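Local coordinates for protein glycoside Hydrolase (Bacteroides uniformis, PDB 5T99) that probably hydrolyses terminal beta-galactosidic bonds of agarose-derived oligosaccharides, as a family 2 glycoside hydrolase that binds the galactose mimic galactoisofagomine, at residues H185-T190 with L270-Y275; H221-A226 with A250-L255; T517-S522 with S584-A589. All blocks are in the same frame, centred on the assembly; numbering follows the deposited sequence.

Contact 1 (H185-T190 with L270-Y275); sequences HGVYVT and LKTEIY. With EDO (1,2-ethanediol), chain J.
V187 and V189 meet L270 by apolar contact alone. One methyl, L270 CD2, serves both valines. L270 CD2 lies 3.7 Å from V187 CG1, the two side chains meeting end to end. L270 CD2 is also 3.7 Å from V189 CG2, but here the side chains lie alongside, pointing opposite ways. In L270, CG lies anti to the backbone N (chi1 169°), and CD2 continues the chain anti to CA to reach the valines, while CD1 turns aside toward H221.

The polar element is small. T272 OG1 is 4.3 Å from V187 CG2, a loose approach. That hydroxyl is hydrogen-bonded to H221 ND1 on the adjacent strand, so a buried polar atom is satisfied within its own sheet. On the other strand, V189 O lies 2.6 Å from O1 of an ethanediol, probably from the crystallisation liquor.

The axes of segments 187-190 and 270-275 come within 10.3 Å, their directions 138° apart. They belong to opposing sheets of the immunoglobulin-like beta-sandwich of family 2 enzymes. V187 also packs on Y284 and T286. The outer edge of strand 180-194 is held by the N405 side chain, which bonds V187 O and V189 N. Packed methyls thus join the sheets here.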
ATOM      1  N   HIS A 185      20.409   5.293  -5.952  1.00 23.34           N
ATOM      2  CA  HIS A 185      19.488   6.035  -6.811  1.00 23.30           C
ATOM      3  C   HIS A 185      20.192   6.705  -7.990  1.00 21.19           C
ATOM      4  O   HIS A 185      19.803   7.782  -8.418  1.00 20.68           O
ATOM      5  CB  HIS A 185      18.722   7.057  -5.974  1.00 24.35           C
ATOM      6  CG  HIS A 185      18.202   6.494  -4.688  1.00 26.27           C
ATOM      7  ND1 HIS A 185      18.233   7.192  -3.499  1.00 26.45           N
ATOM      8  CD2 HIS A 185      17.666   5.282  -4.404  1.00 26.34           C
ATOM      9  CE1 HIS A 185      17.706   6.444  -2.545  1.00 27.24           C
ATOM     10  NE2 HIS A 185      17.365   5.278  -3.066  1.00 26.62           N
ATOM     11  N   GLY A 186      21.199   6.029  -8.532  1.00 19.74           N
ATOM     12  CA  GLY A 186      22.117   6.630  -9.492  1.00 19.14           C
ATOM     13  C   GLY A 186      21.746   6.586 -10.966  1.00 18.28           C
ATOM     14  O   GLY A 186      22.544   7.028 -11.799  1.00 18.01           O
ATOM     15  N   VAL A 187      20.568   6.043 -11.293  1.00 17.88           N
ATOM     16  CA  VAL A 187      20.028   6.087 -12.660  1.00 17.58           C
ATOM     17  C   VAL A 187      18.612   6.663 -12.645  1.00 17.29           C
ATOM     18  O   VAL A 187      17.782   6.278 -11.828  1.00 17.74           O
ATOM     19  CB  VAL A 187      20.007   4.695 -13.321  1.00 17.70           C
ATOM     20  CG1 VAL A 187      19.371   4.763 -14.708  1.00 17.80           C
ATOM     21  CG2 VAL A 187      21.411   4.120 -13.402  1.00 17.64           C
ATOM     22  N   TYR A 188      18.352   7.576 -13.571  1.00 16.60           N
ATOM     23  CA  TYR A 188      17.089   8.279 -13.668  1.00 15.96           C
ATOM     24  C   TYR A 188      16.589   8.135 -15.115  1.00 16.05           C
ATOM     25  O   TYR A 188      17.181   8.701 -16.028  1.00 16.53           O
ATOM     26  CB  TYR A 188      17.326   9.744 -13.253  1.00 15.40           C
ATOM     27  CG  TYR A 188      16.180  10.716 -13.418  1.00 15.02           C
ATOM     28  CD1 TYR A 188      14.835  10.317 -13.333  1.00 14.76           C
ATOM     29  CD2 TYR A 188      16.446  12.078 -13.624  1.00 15.17           C
ATOM     30  CE1 TYR A 188      13.804  11.249 -13.460  1.00 14.65           C
ATOM     31  CE2 TYR A 188      15.425  13.008 -13.746  1.00 14.89           C
ATOM     32  CZ  TYR A 188      14.108  12.597 -13.668  1.00 14.80           C
ATOM     33  OH  TYR A 188      13.113  13.552 -13.820  1.00 14.74           O
ATOM     34  N   VAL A 189      15.510   7.364 -15.301  1.00 15.94           N
ATOM     35  CA  VAL A 189      14.974   6.989 -16.609  1.00 15.52           C
ATOM     36  C   VAL A 189      13.679   7.747 -16.881  1.00 15.36           C
ATOM     37  O   VAL A 189      12.729   7.632 -16.098  1.00 16.33           O
ATOM     38  CB  VAL A 189      14.657   5.477 -16.643  1.00 15.75           C
ATOM     39  CG1 VAL A 189      14.120   5.053 -18.016  1.00 15.62           C
ATOM     40  CG2 VAL A 189      15.886   4.661 -16.250  1.00 15.90           C
ATOM     41  N   THR A 190      13.634   8.498 -17.982  1.00 14.78           N
ATOM     42  CA  THR A 190      12.433   9.229 -18.410  1.00 14.44           C
ATOM     43  C   THR A 190      12.086   8.870 -19.852  1.00 14.16           C
ATOM     44  O   THR A 190      12.889   8.232 -20.541  1.00 13.84           O
ATOM     45  CB  THR A 190      12.623  10.752 -18.267  1.00 15.01           C
ATOM     46  OG1 THR A 190      13.810  11.190 -18.971  1.00 14.76           O
ATOM     47  CG2 THR A 190      12.724  11.128 -16.775  1.00 15.16           C
ATOM     48  N   LEU A 270      16.129  -2.187 -17.336  1.00 20.13           N
ATOM     49  CA  LEU A 270      17.365  -1.538 -17.775  1.00 20.19           C
ATOM     50  C   LEU A 270      18.547  -2.128 -17.025  1.00 20.51           C
ATOM     51  O   LEU A 270      18.602  -2.023 -15.803  1.00 20.34           O
ATOM     52  CB  LEU A 270      17.313  -0.031 -17.498  1.00 20.06           C
ATOM     53  CG  LEU A 270      18.616   0.762 -17.665  1.00 20.31           C
ATOM     54  CD1 LEU A 270      19.077   0.717 -19.120  1.00 20.75           C
ATOM     55  CD2 LEU A 270      18.448   2.193 -17.179  1.00 19.98           C
ATOM     56  N   LYS A 271      19.495  -2.712 -17.754  1.00 20.52           N
ATOM     57  CA  LYS A 271      20.770  -3.148 -17.185  1.00 20.75           C
ATOM     58  C   LYS A 271      21.820  -2.133 -17.595  1.00 19.92           C
ATOM     59  O   LYS A 271      22.058  -1.932 -18.786  1.00 20.71           O
ATOM     60  CB  LYS A 271      21.113  -4.532 -17.724  1.00 22.48           C
ATOM     61  CG  LYS A 271      22.450  -5.161 -17.300  1.00 24.01           C
ATOM     62  CD  LYS A 271      22.824  -6.270 -18.298  1.00 25.83           C
ATOM     63  CE  LYS A 271      23.338  -7.531 -17.635  1.00 28.59           C
ATOM     64  NZ  LYS A 271      23.275  -8.704 -18.563  1.00 30.58           N
ATOM     65  N   THR A 272      22.437  -1.485 -16.617  1.00 19.01           N
ATOM     66  CA  THR A 272      23.478  -0.487 -16.871  1.00 19.15           C
ATOM     67  C   THR A 272      24.825  -1.032 -16.382  1.00 19.53           C
ATOM     68  O   THR A 272      24.976  -1.361 -15.200  1.00 20.31           O
ATOM     69  CB  THR A 272      23.151   0.866 -16.181  1.00 18.69           C
ATOM     70  OG1 THR A 272      21.938   1.398 -16.723  1.00 18.05           O
ATOM     71  CG2 THR A 272      24.270   1.888 -16.382  1.00 18.31           C
ATOM     72  N   GLU A 273      25.791  -1.112 -17.295  1.00 19.83           N
ATOM     73  CA  GLU A 273      27.127  -1.644 -17.017  1.00 19.79           C
ATOM     74  C   GLU A 273      28.126  -0.506 -17.153  1.00 19.62           C
ATOM     75  O   GLU A 273      28.049   0.274 -18.109  1.00 20.00           O
ATOM     76  CB  GLU A 273      27.455  -2.790 -17.985  1.00 20.25           C
ATOM     77  CG  GLU A 273      26.708  -4.078 -17.637  1.00 21.14           C
ATOM     78  CD  GLU A 273      26.672  -5.121 -18.751  1.00 21.82           C
ATOM     79  OE1 GLU A 273      26.770  -4.771 -19.945  1.00 22.95           O
ATOM     80  OE2 GLU A 273      26.506  -6.316 -18.431  1.00 22.60           O
ATOM     81  N   ILE A 274      29.024  -0.381 -16.177  1.00 18.89           N
ATOM     82  CA  ILE A 274      30.105   0.598 -16.225  1.00 18.57           C
ATOM     83  C   ILE A 274      31.407  -0.110 -16.596  1.00 19.04           C
ATOM     84  O   ILE A 274      31.691  -1.195 -16.067  1.00 18.91           O
ATOM     85  CB  ILE A 274      30.277   1.295 -14.862  1.00 18.38           C
ATOM     86  CG1 ILE A 274      28.942   1.898 -14.397  1.00 18.28           C
ATOM     87  CG2 ILE A 274      31.375   2.353 -14.925  1.00 18.09           C
ATOM     88  CD1 ILE A 274      28.346   2.917 -15.343  1.00 18.11           C
ATOM     89  N   TYR A 275      32.199   0.500 -17.484  1.00 19.03           N
ATOM     90  CA  TYR A 275      33.499  -0.063 -17.876  1.00 19.57           C
ATOM     91  C   TYR A 275      34.620   0.927 -17.686  1.00 20.40           C
ATOM     92  O   TYR A 275      34.462   2.115 -17.977  1.00 20.05           O
ATOM     93  CB  TYR A 275      33.513  -0.544 -19.327  1.00 19.30           C
ATOM     94  CG  TYR A 275      32.553  -1.661 -19.587  1.00 19.63           C
ATOM     95  CD1 TYR A 275      32.954  -2.994 -19.495  1.00 19.76           C
ATOM     96  CD2 TYR A 275      31.228  -1.391 -19.918  1.00 19.49           C
ATOM     97  CE1 TYR A 275      32.059  -4.018 -19.729  1.00 19.94           C
ATOM     98  CE2 TYR A 275      30.333  -2.404 -20.149  1.00 19.34           C
ATOM     99  CZ  TYR A 275      30.739  -3.710 -20.053  1.00 19.96           C
ATOM    100  OH  TYR A 275      29.813  -4.702 -20.285  1.00 20.77           O
TER
HETATM  101  C1  EDO J 908       9.354   7.056 -15.736  1.00 24.28           C
HETATM  102  O1  EDO J 908      10.369   7.763 -14.978  1.00 24.12           O
HETATM  103  C2  EDO J 908       9.878   5.764 -16.374  1.00 23.70           C
HETATM  104  O2  EDO J 908       9.227   4.582 -15.859  1.00 22.22           O

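Contact 2 (H221-A226 with A250-L255); sequences HSIINA and AYINML. With EDO (1,2-ethanediol), chain D.
I223 touches I252 and M254 without any flat group between them. No ring or amide offers a face or an edge to this contact. The nearest imidazole, that of H221, packs beside it on I203 and T205 of strand 198-209. The Y251 ring belongs to a side chain that starts away from I223's strand and rests on V200.

The touching is done by methyls and one thioether. I223 uses two branches. Its CG1 arm is extended (chi2 172°) and carries I223 CD1 to 3.7 Å from I252 CG2, the two side chains lying side by side with their ends turned opposite ways. The other branch, I223 CG2, meets M254 CE at 3.5 Å, and here the side chains cross obliquely. M254 is bent at both chi2 (-73°) and chi3 (-79°). The folded chain sets M254 SD 4.0 Å from I223 CD1, so both branches of I223 lie against the thioether. Y268 of strand 268-276 packs on I223 and M254 as well. With I223 cut back to an alanine, M254 CE and I252 CG2 would probably lose their mates and a gap would open between the two sheets.

An ethanediol, probably from the crystallisation liquor, borders the methionine. L255 N donates to its O2 at 3.0 Å, and its O1 donates to L255 O at 2.7 Å. M254 CE is 3.6 Å from the same O1.

Strands 215-224 and 245-255 lie in opposite sheets of the sandwich. The two sheets are thus held here by aliphatic branches and a folded methionine, with no polar bond between the segments.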
ATOM      1  N   HIS A 221      23.995   0.658 -21.617  1.00 18.04           N
ATOM      2  CA  HIS A 221      22.598   0.445 -21.235  1.00 17.96           C
ATOM      3  C   HIS A 221      21.954  -0.631 -22.097  1.00 17.72           C
ATOM      4  O   HIS A 221      21.752  -0.407 -23.291  1.00 18.22           O
ATOM      5  CB  HIS A 221      21.793   1.730 -21.414  1.00 17.75           C
ATOM      6  CG  HIS A 221      22.236   2.848 -20.534  1.00 17.68           C
ATOM      7  ND1 HIS A 221      22.267   2.743 -19.161  1.00 17.45           N
ATOM      8  CD2 HIS A 221      22.637   4.107 -20.829  1.00 17.81           C
ATOM      9  CE1 HIS A 221      22.689   3.882 -18.647  1.00 17.69           C
ATOM     10  NE2 HIS A 221      22.920   4.730 -19.639  1.00 17.96           N
ATOM     11  N   SER A 222      21.618  -1.768 -21.489  1.00 17.03           N
ATOM     12  CA  SER A 222      20.820  -2.810 -22.141  1.00 16.73           C
ATOM     13  C   SER A 222      19.354  -2.743 -21.681  1.00 16.45           C
ATOM     14  O   SER A 222      19.056  -2.915 -20.485  1.00 15.81           O
ATOM     15  CB  SER A 222      21.401  -4.194 -21.850  1.00 16.47           C
ATOM     16  OG  SER A 222      22.712  -4.296 -22.362  1.00 16.30           O
ATOM     17  N   ILE A 223      18.458  -2.484 -22.637  1.00 16.22           N
ATOM     18  CA  ILE A 223      17.027  -2.423 -22.385  1.00 16.64           C
ATOM     19  C   ILE A 223      16.440  -3.778 -22.694  1.00 17.00           C
ATOM     20  O   ILE A 223      16.506  -4.248 -23.824  1.00 16.90           O
ATOM     21  CB  ILE A 223      16.341  -1.320 -23.203  1.00 16.77           C
ATOM     22  CG1 ILE A 223      16.833   0.038 -22.689  1.00 17.02           C
ATOM     23  CG2 ILE A 223      14.826  -1.418 -23.061  1.00 16.65           C
ATOM     24  CD1 ILE A 223      16.406   1.220 -23.518  1.00 17.42           C
ATOM     25  N   ILE A 224      15.854  -4.392 -21.670  1.00 17.78           N
ATOM     26  CA  ILE A 224      15.466  -5.796 -21.717  1.00 18.00           C
ATOM     27  C   ILE A 224      13.950  -5.879 -21.601  1.00 18.48           C
ATOM     28  O   ILE A 224      13.339  -5.240 -20.732  1.00 18.52           O
ATOM     29  CB  ILE A 224      16.144  -6.576 -20.578  1.00 17.99           C
ATOM     30  CG1 ILE A 224      17.675  -6.500 -20.712  1.00 17.66           C
ATOM     31  CG2 ILE A 224      15.659  -8.022 -20.535  1.00 17.78           C
ATOM     32  CD1 ILE A 224      18.404  -6.951 -19.456  1.00 17.99           C
ATOM     33  N   ASN A 225      13.354  -6.672 -22.486  1.00 19.33           N
ATOM     34  CA  ASN A 225      11.899  -6.838 -22.538  1.00 20.47           C
ATOM     35  C   ASN A 225      11.403  -7.853 -21.505  1.00 21.10           C
ATOM     36  O   ASN A 225      12.201  -8.437 -20.760  1.00 20.92           O
ATOM     37  CB  ASN A 225      11.403  -7.125 -23.989  1.00 20.27           C
ATOM     38  CG  ASN A 225      11.719  -8.533 -24.497  1.00 20.47           C
ATOM     39  OD1 ASN A 225      12.138  -9.427 -23.762  1.00 20.74           O
ATOM     40  ND2 ASN A 225      11.508  -8.724 -25.787  1.00 20.59           N
ATOM     41  N   ALA A 226      10.084  -8.028 -21.471  1.00 22.44           N
ATOM     42  CA  ALA A 226       9.412  -8.950 -20.565  1.00 24.08           C
ATOM     43  C   ALA A 226       9.839 -10.414 -20.692  1.00 26.10           C
ATOM     44  O   ALA A 226       9.731 -11.132 -19.706  1.00 26.66           O
ATOM     45  CB  ALA A 226       7.901  -8.837 -20.731  1.00 24.22           C
ATOM     46  N   ALA A 250      21.921  10.503 -21.987  1.00 18.14           N
ATOM     47  CA  ALA A 250      21.819   9.959 -23.337  1.00 17.34           C
ATOM     48  C   ALA A 250      20.377   9.526 -23.577  1.00 16.94           C
ATOM     49  O   ALA A 250      19.602   9.426 -22.638  1.00 17.22           O
ATOM     50  CB  ALA A 250      22.745   8.765 -23.476  1.00 17.35           C
ATOM     51  N   TYR A 251      20.027   9.244 -24.825  1.00 16.41           N
ATOM     52  CA  TYR A 251      18.685   8.754 -25.162  1.00 16.22           C
ATOM     53  C   TYR A 251      18.774   7.716 -26.272  1.00 16.41           C
ATOM     54  O   TYR A 251      19.743   7.666 -27.033  1.00 16.83           O
ATOM     55  CB  TYR A 251      17.753   9.900 -25.591  1.00 15.97           C
ATOM     56  CG  TYR A 251      18.137  10.442 -26.942  1.00 15.55           C
ATOM     57  CD1 TYR A 251      17.501  10.000 -28.105  1.00 15.21           C
ATOM     58  CD2 TYR A 251      19.198  11.337 -27.065  1.00 15.24           C
ATOM     59  CE1 TYR A 251      17.892  10.461 -29.358  1.00 14.97           C
ATOM     60  CE2 TYR A 251      19.592  11.808 -28.306  1.00 15.28           C
ATOM     61  CZ  TYR A 251      18.936  11.367 -29.446  1.00 14.93           C
ATOM     62  OH  TYR A 251      19.326  11.833 -30.652  1.00 14.71           O
ATOM     63  N   ILE A 252      17.734   6.907 -26.368  1.00 16.73           N
ATOM     64  CA  ILE A 252      17.647   5.881 -27.392  1.00 16.76           C
ATOM     65  C   ILE A 252      16.191   5.723 -27.811  1.00 17.29           C
ATOM     66  O   ILE A 252      15.282   5.833 -26.977  1.00 17.34           O
ATOM     67  CB  ILE A 252      18.253   4.551 -26.895  1.00 16.60           C
ATOM     68  CG1 ILE A 252      18.277   3.509 -28.023  1.00 16.85           C
ATOM     69  CG2 ILE A 252      17.505   4.018 -25.676  1.00 16.52           C
ATOM     70  CD1 ILE A 252      19.125   2.282 -27.727  1.00 16.65           C
ATOM     71  N   ASN A 253      15.987   5.490 -29.108  1.00 18.26           N
ATOM     72  CA  ASN A 253      14.663   5.241 -29.683  1.00 18.64           C
ATOM     73  C   ASN A 253      14.261   3.785 -29.426  1.00 18.56           C
ATOM     74  O   ASN A 253      15.090   2.876 -29.526  1.00 19.20           O
ATOM     75  CB  ASN A 253      14.664   5.476 -31.205  1.00 19.04           C
ATOM     76  CG  ASN A 253      14.924   6.925 -31.597  1.00 20.32           C
ATOM     77  OD1 ASN A 253      14.610   7.871 -30.864  1.00 21.67           O
ATOM     78  ND2 ASN A 253      15.489   7.107 -32.783  1.00 20.67           N
ATOM     79  N   MET A 254      12.995   3.595 -29.066  1.00 18.18           N
ATOM     80  CA  MET A 254      12.352   2.285 -29.011  1.00 18.47           C
ATOM     81  C   MET A 254      11.212   2.336 -30.013  1.00 17.81           C
ATOM     82  O   MET A 254      10.226   3.029 -29.793  1.00 16.87           O
ATOM     83  CB  MET A 254      11.769   2.023 -27.611  1.00 19.36           C
ATOM     84  CG  MET A 254      12.772   2.050 -26.471  1.00 19.75           C
ATOM     85  SD  MET A 254      13.801   0.595 -26.513  1.00 20.41           S
ATOM     86  CE  MET A 254      12.709  -0.614 -25.780  1.00 20.87           C
ATOM     87  N   LEU A 255      11.366   1.637 -31.135  1.00 18.12           N
ATOM     88  CA  LEU A 255      10.293   1.558 -32.135  1.00 18.15           C
ATOM     89  C   LEU A 255       9.230   0.543 -31.698  1.00 17.61           C
ATOM     90  O   LEU A 255       9.547  -0.450 -31.044  1.00 17.77           O
ATOM     91  CB  LEU A 255      10.852   1.222 -33.526  1.00 18.02           C
ATOM     92  CG  LEU A 255      11.988   2.117 -34.057  1.00 18.10           C
ATOM     93  CD1 LEU A 255      12.321   1.736 -35.497  1.00 18.01           C
ATOM     94  CD2 LEU A 255      11.676   3.610 -33.961  1.00 17.42           C
TER
HETATM   95  C1  EDO D 902      12.211  -2.138 -29.612  1.00 19.65           C
HETATM   96  O1  EDO D 902      11.248  -1.251 -29.044  1.00 18.38           O
HETATM   97  C2  EDO D 902      13.504  -1.416 -29.997  1.00 19.92           C
HETATM   98  O2  EDO D 902      13.365  -0.622 -31.188  1.00 21.20           O

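Contact 3 (T517-S522 with S584-A589); sequences TNQVTS and SSYFGA. With GIF (D-galacto-isofagomine), chain C.
Y586 is the hub of this contact and receives three residues of 517-522. V520 CG2 lies over one face of the ring, 4.0 Å from Y586 CD1. Q519 OE1 sits at the ring edge, in its plane, 3.7 Å from Y586 CE1. The amide and ring planes are 62° apart. Q519 gets there by a bend at chi2 (-68°), because its side chain starts away from the tyrosine. N518 O is 3.0 Å from Y586 OH.

A second shell fixes these groups. Y586 OH is hydrogen-bonded to S582 OG. S501 OG binds both Q519 OE1 and V520 N, and Q519 NE2 bonds to N769 OD1. Both polar ends of the glutamine amide are therefore held, which should limit its rotation.

F587, next along the chain, is itself part of the galactoisofagomine pocket. Its CZ is 3.4 Å from atom O of galactoisofagomine, and its ring meets W553 edge to face.

Both segments are loops of the TIM barrel. Residues 517-522 lie between strand 490-495 and helix 534-543. Residues 584-589 lie between strand 549-552 and helix 598-607. The two strands are parallel neighbours in the barrel, so the contact joins adjacent beta-to-alpha loops.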
ATOM      1  N   THR A 517     -22.791   1.377  20.648  1.00 70.79           N
ATOM      2  CA  THR A 517     -22.951   0.159  19.863  1.00 68.25           C
ATOM      3  C   THR A 517     -21.677  -0.700  19.884  1.00 66.90           C
ATOM      4  O   THR A 517     -21.772  -1.929  20.025  1.00 67.86           O
ATOM      5  CB  THR A 517     -23.348   0.479  18.406  1.00 65.43           C
ATOM      6  N   ASN A 518     -20.511  -0.048  19.727  1.00 61.85           N
ATOM      7  CA  ASN A 518     -19.161  -0.689  19.670  1.00 57.25           C
ATOM      8  C   ASN A 518     -18.749  -1.242  18.274  1.00 51.32           C
ATOM      9  O   ASN A 518     -17.564  -1.499  18.003  1.00 45.92           O
ATOM     10  CB  ASN A 518     -19.019  -1.784  20.735  1.00 58.37           C
ATOM     11  CG  ASN A 518     -17.588  -2.004  21.160  1.00 61.58           C
ATOM     12  OD1 ASN A 518     -16.809  -1.058  21.287  1.00 61.99           O
ATOM     13  ND2 ASN A 518     -17.234  -3.260  21.402  1.00 63.85           N
ATOM     14  N   GLN A 519     -19.752  -1.464  17.429  1.00 44.45           N
ATOM     15  CA  GLN A 519     -19.599  -1.699  16.013  1.00 40.96           C
ATOM     16  C   GLN A 519     -20.484  -0.651  15.317  1.00 40.68           C
ATOM     17  O   GLN A 519     -21.274   0.043  15.979  1.00 40.53           O
ATOM     18  CB  GLN A 519     -20.071  -3.117  15.669  1.00 38.67           C
ATOM     19  CG  GLN A 519     -19.331  -4.246  16.394  1.00 37.10           C
ATOM     20  CD  GLN A 519     -17.871  -4.403  15.969  1.00 36.18           C
ATOM     21  OE1 GLN A 519     -17.469  -3.961  14.890  1.00 37.02           O
ATOM     22  NE2 GLN A 519     -17.077  -5.051  16.812  1.00 33.52           N
ATOM     23  N   VAL A 520     -20.357  -0.550  13.994  1.00 38.72           N
ATOM     24  CA  VAL A 520     -21.085   0.437  13.196  1.00 36.82           C
ATOM     25  C   VAL A 520     -21.895  -0.262  12.104  1.00 36.75           C
ATOM     26  O   VAL A 520     -21.443  -1.252  11.503  1.00 35.22           O
ATOM     27  CB  VAL A 520     -20.112   1.446  12.538  1.00 36.60           C
ATOM     28  CG1 VAL A 520     -20.883   2.580  11.863  1.00 36.39           C
ATOM     29  CG2 VAL A 520     -19.118   1.977  13.566  1.00 36.19           C
ATOM     30  N   THR A 521     -23.084   0.279  11.836  1.00 37.56           N
ATOM     31  CA  THR A 521     -24.003  -0.277  10.831  1.00 36.83           C
ATOM     32  C   THR A 521     -23.367  -0.378   9.424  1.00 36.29           C
ATOM     33  O   THR A 521     -22.794   0.602   8.908  1.00 36.48           O
ATOM     34  CB  THR A 521     -25.346   0.512  10.776  1.00 36.46           C
ATOM     35  OG1 THR A 521     -26.306  -0.200   9.983  1.00 37.06           O
ATOM     36  CG2 THR A 521     -25.167   1.915  10.210  1.00 36.52           C
ATOM     37  N   SER A 522     -23.483  -1.574   8.829  1.00 34.14           N
ATOM     38  CA  SER A 522     -23.041  -1.846   7.447  1.00 33.20           C
ATOM     39  C   SER A 522     -24.072  -1.419   6.381  1.00 33.72           C
ATOM     40  O   SER A 522     -23.932  -1.768   5.199  1.00 32.98           O
ATOM     41  CB  SER A 522     -22.670  -3.334   7.292  1.00 31.71           C
ATOM     42  OG  SER A 522     -21.899  -3.579   6.131  1.00 29.77           O
ATOM     43  N   SER A 584      -8.365  -0.560  15.926  1.00 35.97           N
ATOM     44  CA  SER A 584      -8.233  -0.440  14.463  1.00 32.20           C
ATOM     45  C   SER A 584      -9.458   0.237  13.833  1.00 29.86           C
ATOM     46  O   SER A 584     -10.401   0.614  14.534  1.00 30.30           O
ATOM     47  CB  SER A 584      -7.887  -1.809  13.818  1.00 31.23           C
ATOM     48  OG  SER A 584      -8.951  -2.745  13.839  1.00 29.96           O
ATOM     49  N   SER A 585      -9.428   0.413  12.515  1.00 27.12           N
ATOM     50  CA  SER A 585     -10.378   1.292  11.838  1.00 24.95           C
ATOM     51  C   SER A 585     -11.661   0.608  11.409  1.00 24.03           C
ATOM     52  O   SER A 585     -11.766  -0.633  11.405  1.00 22.70           O
ATOM     53  CB  SER A 585      -9.712   1.945  10.623  1.00 24.69           C
ATOM     54  OG  SER A 585      -9.534   1.017   9.571  1.00 24.13           O
ATOM     55  N   TYR A 586     -12.629   1.457  11.060  1.00 22.66           N
ATOM     56  CA  TYR A 586     -13.872   1.063  10.417  1.00 22.48           C
ATOM     57  C   TYR A 586     -14.064   1.719   9.031  1.00 21.84           C
ATOM     58  O   TYR A 586     -15.063   1.456   8.340  1.00 21.16           O
ATOM     59  CB  TYR A 586     -15.050   1.475  11.308  1.00 23.51           C
ATOM     60  CG  TYR A 586     -15.038   0.907  12.714  1.00 24.03           C
ATOM     61  CD1 TYR A 586     -15.835  -0.189  13.056  1.00 24.00           C
ATOM     62  CD2 TYR A 586     -14.255   1.488  13.713  1.00 24.62           C
ATOM     63  CE1 TYR A 586     -15.842  -0.700  14.345  1.00 24.07           C
ATOM     64  CE2 TYR A 586     -14.250   0.980  15.002  1.00 25.21           C
ATOM     65  CZ  TYR A 586     -15.055  -0.109  15.310  1.00 24.73           C
ATOM     66  OH  TYR A 586     -15.039  -0.609  16.582  1.00 25.16           O
ATOM     67  N   PHE A 587     -13.111   2.556   8.620  1.00 21.17           N
ATOM     68  CA  PHE A 587     -13.211   3.334   7.372  1.00 20.51           C
ATOM     69  C   PHE A 587     -13.079   2.476   6.106  1.00 19.26           C
ATOM     70  O   PHE A 587     -13.521   2.873   5.032  1.00 17.98           O
ATOM     71  CB  PHE A 587     -12.114   4.411   7.331  1.00 20.65           C
ATOM     72  CG  PHE A 587     -12.255   5.486   8.376  1.00 20.42           C
ATOM     73  CD1 PHE A 587     -13.339   6.346   8.365  1.00 20.21           C
ATOM     74  CD2 PHE A 587     -11.265   5.671   9.338  1.00 20.83           C
ATOM     75  CE1 PHE A 587     -13.458   7.351   9.314  1.00 20.65           C
ATOM     76  CE2 PHE A 587     -11.375   6.677  10.292  1.00 21.14           C
ATOM     77  CZ  PHE A 587     -12.480   7.516  10.283  1.00 20.74           C
ATOM     78  N   GLY A 588     -12.438   1.323   6.234  1.00 19.21           N
ATOM     79  CA  GLY A 588     -12.155   0.451   5.103  1.00 19.95           C
ATOM     80  C   GLY A 588     -13.398  -0.055   4.401  1.00 19.96           C
ATOM     81  O   GLY A 588     -14.380  -0.410   5.052  1.00 19.97           O
ATOM     82  N   ALA A 589     -13.362  -0.060   3.070  1.00 19.71           N
ATOM     83  CA  ALA A 589     -14.358  -0.776   2.275  1.00 19.20           C
ATOM     84  C   ALA A 589     -14.184  -2.296   2.424  1.00 18.79           C
ATOM     85  O   ALA A 589     -15.148  -3.058   2.293  1.00 18.49           O
ATOM     86  CB  ALA A 589     -14.247  -0.370   0.818  1.00 19.16           C
TER
HETATM   87  C   GIF C 901      -6.644  12.200   7.454  1.00 18.07           C
HETATM   88  N   GIF C 901      -8.002  12.667   7.218  1.00 18.35           N
HETATM   89  O   GIF C 901     -11.438  10.476   8.882  1.00 18.41           O
HETATM   90  C1  GIF C 901      -6.641  10.700   7.678  1.00 17.93           C
HETATM   91  O1  GIF C 901      -7.320  10.822   9.980  1.00 18.58           O
HETATM   92  C2  GIF C 901      -7.685  10.284   8.710  1.00 18.30           C
HETATM   93  O2  GIF C 901      -5.347  10.296   8.122  1.00 16.65           O
HETATM   94  C3  GIF C 901      -9.080  10.770   8.328  1.00 18.41           C
HETATM   95  C4  GIF C 901      -9.079  12.280   8.112  1.00 18.45           C
HETATM   96  C5  GIF C 901     -10.103  10.389   9.399  1.00 18.53           C

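In the fold
Contacts 1 and 2 are buried and belong to one beta-sandwich. Contact 3 lies at the surface, among loops of the catalytic barrel. The first two each join the three-stranded sheet to the four-stranded one, and their strands 268-276 and 215-224 are neighbours in the latter. Their centres are about 11 Å apart, and K271 O is 2.7 Å from S222 N, a probable hydrogen bond. Both crossings rely on aliphatic packing, with a thioether added in contact 2. Contact 3 instead mixes an aromatic ring with amide and carbonyl oxygens. Its centre is about 47 Å from that of contact 1, on the opposite side of the chain's centre, and only it reaches the sugar-mimic pocket.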